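Local coordinates for Lmo1076 protein (PDB 5JQC) that is a secreted putative autolysin, probably with amidase activity on the cell wall, represented here by its tandem SH3-like GW modules, at residues K21-D26 / L66-T71; A27-A32 / R92-Y97; G40-S45 / T71-W76; N118-E123 / K132-A137; S154-Y159 / W170-A175. All blocks are in the same frame, centred on the assembly; numbering follows the deposited sequence.

Contact 1: K21-D26 / L66-T71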
# COMPACT_ATOMS: atom_id res chain seq x y z
N LYS A 21 27.23 -4.93 15.44
CA LYS A 21 26.56 -3.82 14.78
C LYS A 21 25.20 -3.60 15.39
O LYS A 21 24.53 -4.54 15.83
CB LYS A 21 26.42 -4.06 13.27
CG LYS A 21 25.49 -5.21 12.91
CD LYS A 21 25.37 -5.34 11.41
CE LYS A 21 24.88 -6.74 11.01
NZ LYS A 21 24.55 -6.81 9.56
N ASN A 22 24.80 -2.33 15.41
CA ASN A 22 23.43 -1.97 15.73
C ASN A 22 22.53 -2.26 14.55
O ASN A 22 22.92 -2.08 13.39
CB ASN A 22 23.33 -0.48 16.08
CG ASN A 22 24.18 -0.10 17.25
OD1 ASN A 22 24.38 -0.89 18.17
ND2 ASN A 22 24.69 1.13 17.24
N VAL A 23 21.31 -2.69 14.84
CA VAL A 23 20.30 -3.00 13.84
C VAL A 23 18.95 -2.50 14.35
O VAL A 23 18.78 -2.17 15.52
CB VAL A 23 20.25 -4.52 13.51
CG1 VAL A 23 21.56 -4.97 12.92
CG2 VAL A 23 19.90 -5.32 14.76
N SER A 24 17.97 -2.45 13.44
CA SER A 24 16.59 -2.15 13.82
C SER A 24 15.70 -3.15 13.09
O SER A 24 15.48 -3.05 11.88
CB SER A 24 16.20 -0.71 13.51
OG SER A 24 14.86 -0.45 13.92
N GLU A 25 15.22 -4.15 13.83
CA GLU A 25 14.42 -5.22 13.26
C GLU A 25 13.34 -5.62 14.26
O GLU A 25 13.53 -5.52 15.47
CB GLU A 25 15.26 -6.47 12.92
CG GLU A 25 16.44 -6.25 11.97
CD GLU A 25 16.00 -5.90 10.55
OE1 GLU A 25 14.89 -6.29 10.14
OE2 GLU A 25 16.79 -5.23 9.85
N ASP A 26 12.23 -6.09 13.72
CA ASP A 26 11.23 -6.80 14.51
C ASP A 26 11.38 -8.30 14.27
O ASP A 26 11.74 -8.74 13.17
CB ASP A 26 9.82 -6.35 14.14
CG ASP A 26 9.57 -4.90 14.49
OD1 ASP A 26 9.34 -4.63 15.69
OD2 ASP A 26 9.65 -4.05 13.58
N LEU A 66 18.05 -5.07 18.54
CA LEU A 66 18.81 -3.84 18.65
C LEU A 66 20.26 -3.97 18.19
O LEU A 66 20.81 -3.03 17.60
CB LEU A 66 18.79 -3.34 20.10
CG LEU A 66 17.53 -2.69 20.68
CD1 LEU A 66 16.43 -3.70 20.93
CD2 LEU A 66 17.92 -1.99 21.97
N LYS A 67 20.90 -5.10 18.47
CA LYS A 67 22.30 -5.27 18.12
C LYS A 67 22.51 -6.72 17.72
O LYS A 67 21.75 -7.60 18.11
CB LYS A 67 23.27 -4.95 19.27
CG LYS A 67 23.13 -3.60 19.95
CD LYS A 67 24.18 -3.48 21.06
CE LYS A 67 23.96 -2.22 21.91
NZ LYS A 67 24.12 -0.98 21.10
N GLU A 68 23.57 -6.96 16.94
CA GLU A 68 24.03 -8.31 16.64
C GLU A 68 25.53 -8.35 16.85
O GLU A 68 26.22 -7.37 16.57
CB GLU A 68 23.70 -8.75 15.22
CG GLU A 68 22.28 -8.47 14.78
CD GLU A 68 21.89 -9.28 13.55
OE1 GLU A 68 22.79 -9.94 12.99
OE2 GLU A 68 20.69 -9.24 13.16
N GLY A 69 26.03 -9.49 17.31
CA GLY A 69 27.45 -9.71 17.50
C GLY A 69 27.82 -11.16 17.24
O GLY A 69 27.04 -12.06 17.55
N THR A 70 28.98 -11.39 16.65
CA THR A 70 29.38 -12.75 16.30
C THR A 70 30.62 -13.15 17.08
O THR A 70 31.44 -12.30 17.45
CB THR A 70 29.64 -12.89 14.79
OG1 THR A 70 30.80 -12.14 14.41
CG2 THR A 70 28.43 -12.39 14.01
N THR A 71 30.71 -14.44 17.37
CA THR A 71 31.95 -15.07 17.82
C THR A 71 32.14 -16.34 17.02
O THR A 71 31.27 -16.72 16.22
CB THR A 71 31.92 -15.42 19.31
OG1 THR A 71 31.21 -16.65 19.48
CG2 THR A 71 31.23 -14.36 20.13
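Lys21 pairs with Glu68 where strands 19-29 and 62-71 run antiparallel in the sheet of an SH3-like GW module. The two residues form a hydrogen-bonded pair: Lys21 N gives to Glu68 O at 2.9 Å, and Glu68 N returns a bond of 2.8 Å to Lys21 O. At the next step Asn22 and Lys67 are a non-hydrogen-bonded pair whose side chains run alongside each other in the same direction. Lys67 stays extended until its last torsion, where a bend (chi4 -63°) turns NZ back onto Asn22 OD1, 2.9 Å away and tilted from the amide carbonyl plane. Val23 N then donates to Leu66 O at 2.8 Å, and farther on the two strands stay paired, Glu25 bonding through its backbone with Ile65. The carboxylate of Glu68 turns to Lys91, in a salt bridge, and to the Tyr96 hydroxyl, while its aliphatic part meets Val23 roughly at a right angle, with Glu68 CG 3.9 Å from Val23 CG2 and 4.0 Å from Val23 CG1.

Contact 2: A27-A32 / R92-Y97. With PEG (di(hydroxyethyl)ether), chain H.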
# COMPACT_ATOMS: atom_id res chain seq x y z
N ALA A 27 11.12 -9.09 15.31
CA ALA A 27 11.23 -10.52 15.16
C ALA A 27 10.33 -11.20 16.17
O ALA A 27 9.90 -10.59 17.16
CB ALA A 27 12.68 -10.99 15.34
N LYS A 28 10.05 -12.47 15.91
CA LYS A 28 9.33 -13.33 16.83
C LYS A 28 10.27 -14.42 17.32
O LYS A 28 10.86 -15.14 16.51
CB LYS A 28 8.09 -13.96 16.18
CG LYS A 28 7.13 -14.54 17.19
CD LYS A 28 5.87 -15.08 16.55
CE LYS A 28 6.11 -16.42 15.88
NZ LYS A 28 4.85 -17.00 15.34
N VAL A 29 10.40 -14.54 18.64
CA VAL A 29 11.09 -15.68 19.23
C VAL A 29 10.31 -16.96 18.94
O VAL A 29 9.10 -17.04 19.19
CB VAL A 29 11.26 -15.47 20.74
CG1 VAL A 29 11.96 -16.64 21.37
CG2 VAL A 29 12.02 -14.17 21.03
N VAL A 30 10.99 -17.96 18.40
CA VAL A 30 10.36 -19.22 17.99
C VAL A 30 11.21 -20.38 18.48
O VAL A 30 12.40 -20.45 18.17
CB VAL A 30 10.17 -19.29 16.47
CG1 VAL A 30 9.59 -20.66 16.08
CG2 VAL A 30 9.28 -18.17 15.99
N LYS A 31 10.59 -21.31 19.22
CA LYS A 31 11.20 -22.57 19.63
C LYS A 31 12.59 -22.34 20.22
O LYS A 31 13.59 -22.91 19.79
CB LYS A 31 11.27 -23.56 18.47
N ALA A 32 12.63 -21.46 21.23
CA ALA A 32 13.87 -21.02 21.84
C ALA A 32 14.08 -21.62 23.23
O ALA A 32 14.74 -21.02 24.08
CB ALA A 32 13.92 -19.50 21.92
N ARG A 92 19.57 -17.68 15.98
CA ARG A 92 18.74 -18.77 15.48
C ARG A 92 17.45 -18.93 16.28
O ARG A 92 16.48 -19.50 15.78
CB ARG A 92 19.52 -20.09 15.49
CG ARG A 92 20.59 -20.23 14.40
CD ARG A 92 21.39 -21.53 14.58
NE ARG A 92 22.05 -21.54 15.88
CZ ARG A 92 22.53 -22.62 16.50
NH1 ARG A 92 22.42 -23.84 15.95
NH2 ARG A 92 23.11 -22.48 17.69
N ALA A 93 17.42 -18.43 17.51
CA ALA A 93 16.19 -18.48 18.29
C ALA A 93 15.09 -17.55 17.76
O ALA A 93 14.00 -17.54 18.34
CB ALA A 93 16.49 -18.15 19.75
N PHE A 94 15.32 -16.77 16.69
CA PHE A 94 14.38 -15.74 16.26
C PHE A 94 13.99 -15.90 14.79
O PHE A 94 14.79 -16.34 13.96
CB PHE A 94 14.96 -14.31 16.42
CG PHE A 94 15.47 -13.98 17.80
CD1 PHE A 94 16.73 -14.38 18.21
CD2 PHE A 94 14.70 -13.21 18.66
CE1 PHE A 94 17.20 -14.05 19.47
CE2 PHE A 94 15.17 -12.87 19.92
CZ PHE A 94 16.41 -13.29 20.32
N VAL A 95 12.76 -15.47 14.47
CA VAL A 95 12.29 -15.30 13.09
C VAL A 95 12.07 -13.80 12.85
O VAL A 95 11.16 -13.20 13.43
CB VAL A 95 11.00 -16.08 12.81
CG1 VAL A 95 10.55 -15.85 11.38
CG2 VAL A 95 11.23 -17.58 13.05
N TYR A 96 12.90 -13.21 11.99
CA TYR A 96 12.78 -11.78 11.70
C TYR A 96 11.60 -11.53 10.77
O TYR A 96 11.39 -12.27 9.80
CB TYR A 96 14.05 -11.24 11.03
CG TYR A 96 15.25 -11.06 11.93
CD1 TYR A 96 15.40 -11.79 13.10
CD2 TYR A 96 16.25 -10.15 11.59
CE1 TYR A 96 16.50 -11.61 13.91
CE2 TYR A 96 17.37 -9.96 12.39
CZ TYR A 96 17.49 -10.70 13.56
OH TYR A 96 18.59 -10.53 14.37
N TYR A 97 10.85 -10.47 11.07
CA TYR A 97 9.81 -10.02 10.15
C TYR A 97 10.44 -9.23 8.99
O TYR A 97 11.31 -8.39 9.22
CB TYR A 97 8.80 -9.14 10.86
CG TYR A 97 7.89 -9.87 11.83
CD1 TYR A 97 6.85 -10.66 11.37
CD2 TYR A 97 8.06 -9.72 13.19
CE1 TYR A 97 6.01 -11.31 12.27
CE2 TYR A 97 7.22 -10.36 14.09
CZ TYR A 97 6.21 -11.15 13.62
OH TYR A 97 5.40 -11.79 14.53
C1 PEG H . 6.54 -19.02 12.89
O1 PEG H . 5.74 -19.08 14.07
C2 PEG H . 6.88 -17.57 12.52
O2 PEG H . 5.69 -16.79 12.49
C3 PEG H . 5.90 -15.41 12.19
C4 PEG H . 4.55 -14.69 12.07
O4 PEG H . 3.90 -14.63 13.35
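The last strand of the first GW module's SH3-like sheet, 94-96, is added here to the end of strand 19-29. Lys28 and Val95 form the hydrogen-bonded antiparallel pair, Lys28 N to Val95 O and Val95 N to Lys28 O both at 2.8 Å, and Val30 N continues the ladder to Ala93 O at 3.0 Å. Ala27 CB lies 3.6 Å from Tyr96 CD1, on the same face as Val29, whose CG2 branch runs beside the Phe94 ring and touches CE2 at 3.6 Å. Val30, already in the loop, brings CG2 against CG2 of Val95, which shares the other face with Lys28. The Lys28 chain bends at chi3 (77°), bringing NZ to all three oxygens of a diethylene glycol molecule, closest to PEG O1 at 2.6 Å; PEG O4 also makes a weak 3.4 Å bond to Tyr97 OH, which bonds to Asp62 as well. The Phe94 ring is edge-to-face with Phe79 and packs against Val63 and Ile65 of strand 62-71, Val77 of strand 74-81 and Met89 of strand 84-90.

Contact 3: G40-S45 / T71-W76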
# COMPACT_ATOMS: atom_id res chain seq x y z
N GLY A 40 25.43 -10.55 27.91
CA GLY A 40 26.21 -10.12 26.77
C GLY A 40 26.29 -11.21 25.74
O GLY A 40 25.72 -12.29 25.93
N ILE A 41 26.98 -10.94 24.63
CA ILE A 41 27.25 -11.98 23.65
C ILE A 41 27.87 -13.17 24.37
O ILE A 41 28.83 -13.02 25.13
CB ILE A 41 28.19 -11.45 22.56
CG1 ILE A 41 27.54 -10.26 21.84
CG2 ILE A 41 28.54 -12.53 21.57
CD1 ILE A 41 28.54 -9.42 21.07
N TYR A 42 27.32 -14.36 24.13
CA TYR A 42 27.66 -15.53 24.92
C TYR A 42 29.17 -15.77 25.00
O TYR A 42 29.89 -15.68 24.01
CB TYR A 42 26.97 -16.75 24.35
CG TYR A 42 27.37 -18.05 24.99
CD1 TYR A 42 27.05 -18.32 26.32
CD2 TYR A 42 28.06 -19.03 24.27
CE1 TYR A 42 27.40 -19.52 26.91
CE2 TYR A 42 28.41 -20.24 24.86
CZ TYR A 42 28.08 -20.48 26.18
OH TYR A 42 28.44 -21.67 26.77
N ASN A 43 29.63 -16.06 26.22
CA ASN A 43 30.98 -16.54 26.50
C ASN A 43 32.06 -15.55 26.05
O ASN A 43 33.14 -15.94 25.60
CB ASN A 43 31.22 -17.92 25.88
CG ASN A 43 32.44 -18.60 26.46
OD1 ASN A 43 32.73 -18.43 27.64
ND2 ASN A 43 33.20 -19.32 25.62
N THR A 44 31.77 -14.26 26.18
CA THR A 44 32.74 -13.21 25.93
C THR A 44 33.31 -12.62 27.21
O THR A 44 34.34 -11.93 27.16
CB THR A 44 32.11 -12.11 25.08
OG1 THR A 44 30.93 -11.63 25.74
CG2 THR A 44 31.70 -12.67 23.73
N SER A 45 32.68 -12.88 28.36
CA SER A 45 33.17 -12.47 29.67
C SER A 45 32.59 -13.42 30.71
O SER A 45 31.78 -14.30 30.40
CB SER A 45 32.79 -11.02 29.99
OG SER A 45 31.37 -10.92 30.09
N THR A 71 30.71 -14.44 17.37
CA THR A 71 31.95 -15.07 17.82
C THR A 71 32.14 -16.34 17.02
O THR A 71 31.27 -16.72 16.22
CB THR A 71 31.92 -15.42 19.31
OG1 THR A 71 31.21 -16.65 19.48
CG2 THR A 71 31.23 -14.36 20.13
N SER A 72 33.23 -17.05 17.28
CA SER A 72 33.47 -18.34 16.65
C SER A 72 32.32 -19.34 16.85
O SER A 72 32.18 -20.29 16.06
CB SER A 72 34.77 -18.90 17.19
OG SER A 72 35.13 -20.09 16.52
N ARG A 73 31.47 -19.15 17.86
CA ARG A 73 30.42 -20.12 18.11
C ARG A 73 29.08 -19.77 17.48
O ARG A 73 28.20 -20.63 17.46
CB ARG A 73 30.22 -20.32 19.61
CG ARG A 73 31.42 -20.94 20.31
CD ARG A 73 31.21 -20.93 21.81
NE ARG A 73 32.41 -21.36 22.51
CZ ARG A 73 32.71 -22.64 22.75
NH1 ARG A 73 33.82 -22.96 23.39
NH2 ARG A 73 31.89 -23.59 22.35
N GLY A 74 28.89 -18.54 16.98
CA GLY A 74 27.63 -18.18 16.34
C GLY A 74 27.38 -16.68 16.44
O GLY A 74 28.29 -15.91 16.74
N THR A 75 26.13 -16.29 16.17
CA THR A 75 25.69 -14.90 16.21
C THR A 75 24.69 -14.73 17.34
O THR A 75 23.71 -15.48 17.42
CB THR A 75 25.04 -14.48 14.89
OG1 THR A 75 26.03 -14.52 13.85
CG2 THR A 75 24.50 -13.06 14.98
N TRP A 76 24.94 -13.76 18.22
CA TRP A 76 24.03 -13.41 19.30
C TRP A 76 23.44 -12.03 19.04
O TRP A 76 24.14 -11.12 18.58
CB TRP A 76 24.77 -13.45 20.66
CG TRP A 76 24.83 -14.85 21.16
CD1 TRP A 76 23.97 -15.45 22.04
CD2 TRP A 76 25.75 -15.87 20.74
NE1 TRP A 76 24.31 -16.76 22.22
CE2 TRP A 76 25.40 -17.05 21.43
CE3 TRP A 76 26.84 -15.90 19.87
CZ2 TRP A 76 26.10 -18.24 21.29
CZ3 TRP A 76 27.53 -17.09 19.72
CH2 TRP A 76 27.17 -18.24 20.42
O HOH W 1 30.74 -17.37 21.82
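No direct hydrogen bond crosses between 40-45 and 71-76; Tyr42 lays a methylene on the Trp76 indole, and a single water bridges the two segments. Tyr42 CB sits over one face of Trp76, a CH-pi contact 3.6 Å from the centroid of the five-membered ring, with Tyr42 CB only 3.3 Å from Trp76 CE2. In this SH3-like GW module the type II turn 41-44, part of a long loop, is laid against the type I turn 71-74 that links strands 62-71 and 74-81. With Tyr42 CG opposite its own N (chi1 173°), the phenol runs beside the indole in the same direction, the two planes oblique at 32°. Arg73 CD comes to the edge of the phenol ring. Farther out, the Arg73 guanidinium and the Asn43 amide share a partner: Arg73 NE forms a salt bridge with Asp15, and Asn43 ND2 donates to the same carboxylate oxygen. On the other flank Ile41 CG2 meets Thr71 CG2 at 3.6 Å and also touches Trp76 CB, while Ile41 packs on Trp88 of strand 84-90. Thr71 OG1 accepts from Arg73 N in an ST turn. The same Thr71 OG1 donates to the bridging water at a short 2.5 Å, and that water donates to Tyr42 O at 2.9 Å.

Contact 4: N118-E123 / K132-A137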
# COMPACT_ATOMS: atom_id res chain seq x y z
N ASN A 118 -9.03 -11.12 -3.16
CA ASN A 118 -7.84 -10.73 -2.43
C ASN A 118 -8.16 -10.68 -0.94
O ASN A 118 -9.25 -10.23 -0.55
CB ASN A 118 -7.30 -9.34 -2.85
CG ASN A 118 -6.60 -9.38 -4.17
OD1 ASN A 118 -5.43 -9.82 -4.25
ND2 ASN A 118 -7.29 -8.97 -5.23
N GLY A 119 -7.21 -11.10 -0.13
CA GLY A 119 -7.36 -10.97 1.31
C GLY A 119 -7.26 -9.53 1.76
O GLY A 119 -6.83 -8.64 1.04
N LEU A 120 -7.66 -9.31 3.00
CA LEU A 120 -7.78 -7.96 3.54
C LEU A 120 -6.96 -7.89 4.82
O LEU A 120 -7.24 -8.62 5.77
CB LEU A 120 -9.24 -7.61 3.80
CG LEU A 120 -9.50 -6.30 4.56
CD1 LEU A 120 -8.77 -5.11 3.92
CD2 LEU A 120 -10.99 -6.03 4.62
N TRP A 121 -5.98 -6.99 4.85
CA TRP A 121 -4.93 -7.06 5.85
C TRP A 121 -4.87 -5.79 6.66
O TRP A 121 -5.25 -4.71 6.19
CB TRP A 121 -3.56 -7.30 5.20
CG TRP A 121 -3.48 -8.58 4.43
CD1 TRP A 121 -3.84 -8.78 3.12
CD2 TRP A 121 -2.99 -9.84 4.91
NE1 TRP A 121 -3.61 -10.09 2.77
CE2 TRP A 121 -3.09 -10.76 3.85
CE3 TRP A 121 -2.48 -10.28 6.13
CZ2 TRP A 121 -2.69 -12.09 3.97
CZ3 TRP A 121 -2.10 -11.60 6.26
CH2 TRP A 121 -2.20 -12.49 5.18
N SER A 122 -4.36 -5.91 7.89
CA SER A 122 -4.15 -4.75 8.76
C SER A 122 -2.80 -4.08 8.57
O SER A 122 -2.62 -2.93 8.97
CB SER A 122 -4.30 -5.15 10.23
OG SER A 122 -3.25 -6.00 10.65
N GLU A 123 -1.83 -4.79 7.98
CA GLU A 123 -0.60 -4.18 7.52
C GLU A 123 -0.22 -4.85 6.21
O GLU A 123 -0.82 -5.86 5.82
CB GLU A 123 0.55 -4.33 8.53
CG GLU A 123 0.20 -3.93 9.95
CD GLU A 123 0.26 -2.44 10.15
OE1 GLU A 123 0.77 -1.74 9.24
OE2 GLU A 123 -0.20 -1.98 11.21
N LYS A 132 -4.73 -10.83 9.01
CA LYS A 132 -5.75 -10.95 7.97
C LYS A 132 -7.11 -10.66 8.58
O LYS A 132 -7.63 -11.48 9.34
CB LYS A 132 -5.73 -12.33 7.34
CG LYS A 132 -6.38 -12.40 5.97
CD LYS A 132 -6.09 -13.75 5.34
CE LYS A 132 -6.36 -13.77 3.85
NZ LYS A 132 -5.77 -15.01 3.25
N LEU A 133 -7.68 -9.50 8.24
CA LEU A 133 -8.98 -9.06 8.76
C LEU A 133 -10.14 -9.84 8.15
O LEU A 133 -11.14 -10.10 8.84
CB LEU A 133 -9.18 -7.58 8.49
CG LEU A 133 -8.00 -6.76 8.98
CD1 LEU A 133 -8.22 -5.28 8.69
CD2 LEU A 133 -7.83 -7.00 10.46
N ALA A 134 -10.05 -10.20 6.88
CA ALA A 134 -11.11 -10.98 6.27
C ALA A 134 -10.50 -11.81 5.17
O ALA A 134 -9.48 -11.44 4.59
CB ALA A 134 -12.24 -10.09 5.73
N THR A 135 -11.11 -12.97 4.92
CA THR A 135 -10.55 -13.87 3.93
C THR A 135 -10.49 -13.21 2.56
O THR A 135 -9.50 -13.35 1.83
CB THR A 135 -11.36 -15.16 3.88
OG1 THR A 135 -11.19 -15.84 5.13
CG2 THR A 135 -10.89 -16.05 2.74
N THR A 136 -11.54 -12.47 2.21
CA THR A 136 -11.51 -11.56 1.08
C THR A 136 -11.89 -10.17 1.57
O THR A 136 -12.32 -9.99 2.71
CB THR A 136 -12.46 -11.99 -0.04
OG1 THR A 136 -13.81 -11.79 0.38
CG2 THR A 136 -12.24 -13.48 -0.35
N ALA A 137 -11.66 -9.18 0.71
CA ALA A 137 -12.27 -7.87 0.90
C ALA A 137 -13.57 -7.75 0.13
O ALA A 137 -13.90 -6.67 -0.36
CB ALA A 137 -11.29 -6.76 0.50
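Leu120 O receives two backbone donors, Leu133 N at 2.7 Å and, weakly, Ala134 N at 3.4 Å, while Leu120 N gives to Ala134 O at 3.2 Å. Ala137 N donates to Asn118 O at 2.9 Å. Leu133 and Ala134 thus both face Leu120: a classic beta bulge in a short hairpin, strands 120-121 and 132-134, of the second SH3-like GW module, tied to strand 166-172 by a Trp121-Trp170 backbone bond. The bulge shifts the register by one, so that Trp121 pairs with Lys132. Lys132 carries CG opposite its backbone N (chi1 -160°) and runs extended from there, crossing the indole obliquely, its CB over one face, 4.1 Å from the centroid of the six-membered ring. Its CE continues to Gly119 CA at 3.9 Å. On the other face Leu120 lies beside Ala134; Leu120 CB also touches Ala137 CB at 4.0 Å, and Leu120 CG meets Leu133 CB, with Ile168 and Tyr140 packed on Leu120. Leu133 CD2 reaches Ser122 CB, whose hydroxyl bonds to Lys131 N.

Contact 5: S154-Y159 / W170-A175. With SO4 (sulfate ion), chain E.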
# COMPACT_ATOMS: atom_id res chain seq x y z
N SER A 154 7.55 -8.79 -1.57
CA SER A 154 7.52 -9.97 -2.43
C SER A 154 7.14 -9.60 -3.86
O SER A 154 6.58 -10.41 -4.60
CB SER A 154 6.59 -11.04 -1.87
OG SER A 154 7.14 -11.55 -0.67
N GLY A 155 7.46 -8.37 -4.25
CA GLY A 155 7.14 -7.91 -5.59
C GLY A 155 5.71 -7.49 -5.80
O GLY A 155 5.34 -7.17 -6.94
N ARG A 156 4.89 -7.45 -4.75
CA ARG A 156 3.51 -6.99 -4.87
C ARG A 156 3.31 -5.67 -4.13
O ARG A 156 3.93 -5.42 -3.09
CB ARG A 156 2.53 -8.04 -4.33
CG ARG A 156 2.51 -9.33 -5.11
CD ARG A 156 2.82 -10.50 -4.15
NE ARG A 156 3.42 -11.66 -4.81
CZ ARG A 156 3.37 -12.90 -4.33
NH1 ARG A 156 3.95 -13.90 -4.99
NH2 ARG A 156 2.72 -13.16 -3.20
N THR A 157 2.45 -4.82 -4.68
CA THR A 157 2.11 -3.54 -4.09
C THR A 157 0.77 -3.63 -3.39
O THR A 157 -0.19 -4.19 -3.93
CB THR A 157 2.07 -2.45 -5.17
OG1 THR A 157 3.27 -2.52 -5.95
CG2 THR A 157 1.95 -1.08 -4.55
N TYR A 158 0.71 -3.09 -2.17
CA TYR A 158 -0.47 -3.11 -1.33
C TYR A 158 -0.87 -1.68 -1.00
O TYR A 158 -0.05 -0.90 -0.52
CB TYR A 158 -0.19 -3.87 -0.04
CG TYR A 158 0.04 -5.34 -0.30
CD1 TYR A 158 -1.03 -6.20 -0.45
CD2 TYR A 158 1.33 -5.85 -0.42
CE1 TYR A 158 -0.85 -7.53 -0.70
CE2 TYR A 158 1.53 -7.21 -0.67
CZ TYR A 158 0.43 -8.04 -0.81
OH TYR A 158 0.59 -9.38 -1.07
N TYR A 159 -2.14 -1.35 -1.25
CA TYR A 159 -2.67 -0.02 -0.94
C TYR A 159 -3.38 -0.04 0.40
O TYR A 159 -4.20 -0.94 0.65
CB TYR A 159 -3.67 0.43 -1.99
CG TYR A 159 -3.07 0.87 -3.27
CD1 TYR A 159 -1.74 1.26 -3.33
CD2 TYR A 159 -3.83 0.89 -4.42
CE1 TYR A 159 -1.20 1.67 -4.53
CE2 TYR A 159 -3.30 1.29 -5.61
CZ TYR A 159 -1.99 1.69 -5.67
OH TYR A 159 -1.47 2.10 -6.88
N TRP A 170 -5.40 -2.88 4.25
CA TRP A 170 -4.49 -2.97 3.12
C TRP A 170 -4.99 -4.02 2.14
O TRP A 170 -5.42 -5.11 2.52
CB TRP A 170 -3.08 -3.33 3.59
CG TRP A 170 -2.40 -2.25 4.41
CD1 TRP A 170 -2.60 -1.97 5.74
CD2 TRP A 170 -1.38 -1.35 3.97
NE1 TRP A 170 -1.77 -0.96 6.15
CE2 TRP A 170 -1.01 -0.55 5.08
CE3 TRP A 170 -0.74 -1.13 2.75
CZ2 TRP A 170 -0.04 0.44 5.00
CZ3 TRP A 170 0.22 -0.14 2.67
CH2 TRP A 170 0.56 0.63 3.79
N LEU A 171 -4.90 -3.67 0.86
CA LEU A 171 -5.43 -4.52 -0.19
C LEU A 171 -4.50 -4.42 -1.38
O LEU A 171 -3.94 -3.36 -1.65
CB LEU A 171 -6.87 -4.08 -0.55
CG LEU A 171 -7.62 -4.86 -1.61
CD1 LEU A 171 -7.82 -6.28 -1.16
CD2 LEU A 171 -8.97 -4.20 -1.91
N ASP A 172 -4.32 -5.53 -2.08
CA ASP A 172 -3.41 -5.52 -3.21
C ASP A 172 -3.86 -4.49 -4.24
O ASP A 172 -5.04 -4.40 -4.58
CB ASP A 172 -3.33 -6.92 -3.83
CG ASP A 172 -2.21 -7.07 -4.86
OD1 ASP A 172 -2.28 -6.43 -5.93
OD2 ASP A 172 -1.29 -7.90 -4.62
N ALA A 173 -2.92 -3.66 -4.69
CA ALA A 173 -3.22 -2.60 -5.65
C ALA A 173 -3.92 -3.11 -6.91
O ALA A 173 -4.62 -2.34 -7.57
CB ALA A 173 -1.93 -1.89 -6.03
N ARG A 174 -3.71 -4.39 -7.27
CA ARG A 174 -4.39 -4.98 -8.42
C ARG A 174 -5.89 -5.10 -8.22
O ARG A 174 -6.62 -5.31 -9.21
CB ARG A 174 -3.82 -6.35 -8.73
CG ARG A 174 -2.46 -6.33 -9.34
CD ARG A 174 -1.89 -7.75 -9.39
NE ARG A 174 -1.58 -8.24 -8.05
CZ ARG A 174 -1.03 -9.43 -7.80
NH1 ARG A 174 -0.77 -10.25 -8.81
NH2 ARG A 174 -0.77 -9.80 -6.54
N ALA A 175 -6.37 -4.96 -6.98
CA ALA A 175 -7.79 -4.99 -6.67
C ALA A 175 -8.50 -3.67 -6.96
O ALA A 175 -9.74 -3.65 -6.97
CB ALA A 175 -7.99 -5.35 -5.19
S SO4 E . 0.24 -13.33 -6.96
O1 SO4 E . 1.01 -12.14 -6.65
O2 SO4 E . -1.02 -13.33 -6.21
O3 SO4 E . -0.09 -13.35 -8.40
O4 SO4 E . 1.00 -14.54 -6.62
O HOH W 2 0.47 -5.85 -6.67
O HOH W 3 -1.36 -9.99 -3.32
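Backbone bonds tie Tyr159 to Leu171, Tyr159 N to Leu171 O at 2.7 Å and Leu171 N to Tyr159 O at 2.8 Å, and Ala173 N adds a third to Thr157 O. They belong to the hairpin of strands 156-163 and 166-172 in the second SH3-like GW module, at the point where the latter strand passes into the 3-10 turn 173-175. In the packing, Ala173 CB lies over one face of Tyr159, 3.6 Å from the ring centroid, and that ring also meets Phe176 edge-to-face. Tyr158 CB touches Trp170 CE3 on the other side of the sheet, while Tyr158 CD1 lies against the backbone of Asp172. Among the waters, one joins Thr157 N to Asp172 OD1, another Tyr158 OH to Asp172 OD2. The charged interactions centre on Asp172, whose OD1 accepts from Arg174 N in an Asx turn. Arg174, bent at chi3 (-69°), grips the carboxylate side-on in a salt bridge, NE to OD1 and NH2 to OD2, the oxygens in the guanidinium plane but approached from above the carboxylate plane. This holds the group's rotation and presents the adjoining NH1-NH2 edge to a sulfate, probably from the crystallisation liquor. Arg174 NH1 bonds to SO4 O3 at 3.2 Å and Arg174 NH2 to SO4 O1 at 2.9 Å; SO4 O1 also lies over one face of the Arg156 guanidinium, 3.1 Å from Arg156 NE.

Contacts 1, 2 and 3 lie in the first GW module, contacts 4 and 5 in the second. Contacts 1 and 2 share strand 19-29, their centres 14 Å apart, and are joined by Glu68 OE2 to Tyr96 OH at 2.7 Å. Contact 3, centred 13 Å from contact 1, shares Thr71 with it. In the second module the hairpin of contact 4 meets the sheet of contact 5 through Trp121 O and Trp170 N, 2.7 Å apart. Contacts 1 to 3 do not touch contacts 4 and 5; the nearest atoms, of contacts 2 and 4, are about 9 Å apart, though Asp26 and Tyr97 reach Val128 of the second module. The glycol at contact 2 is also about 9 Å from the Trp121 side chain.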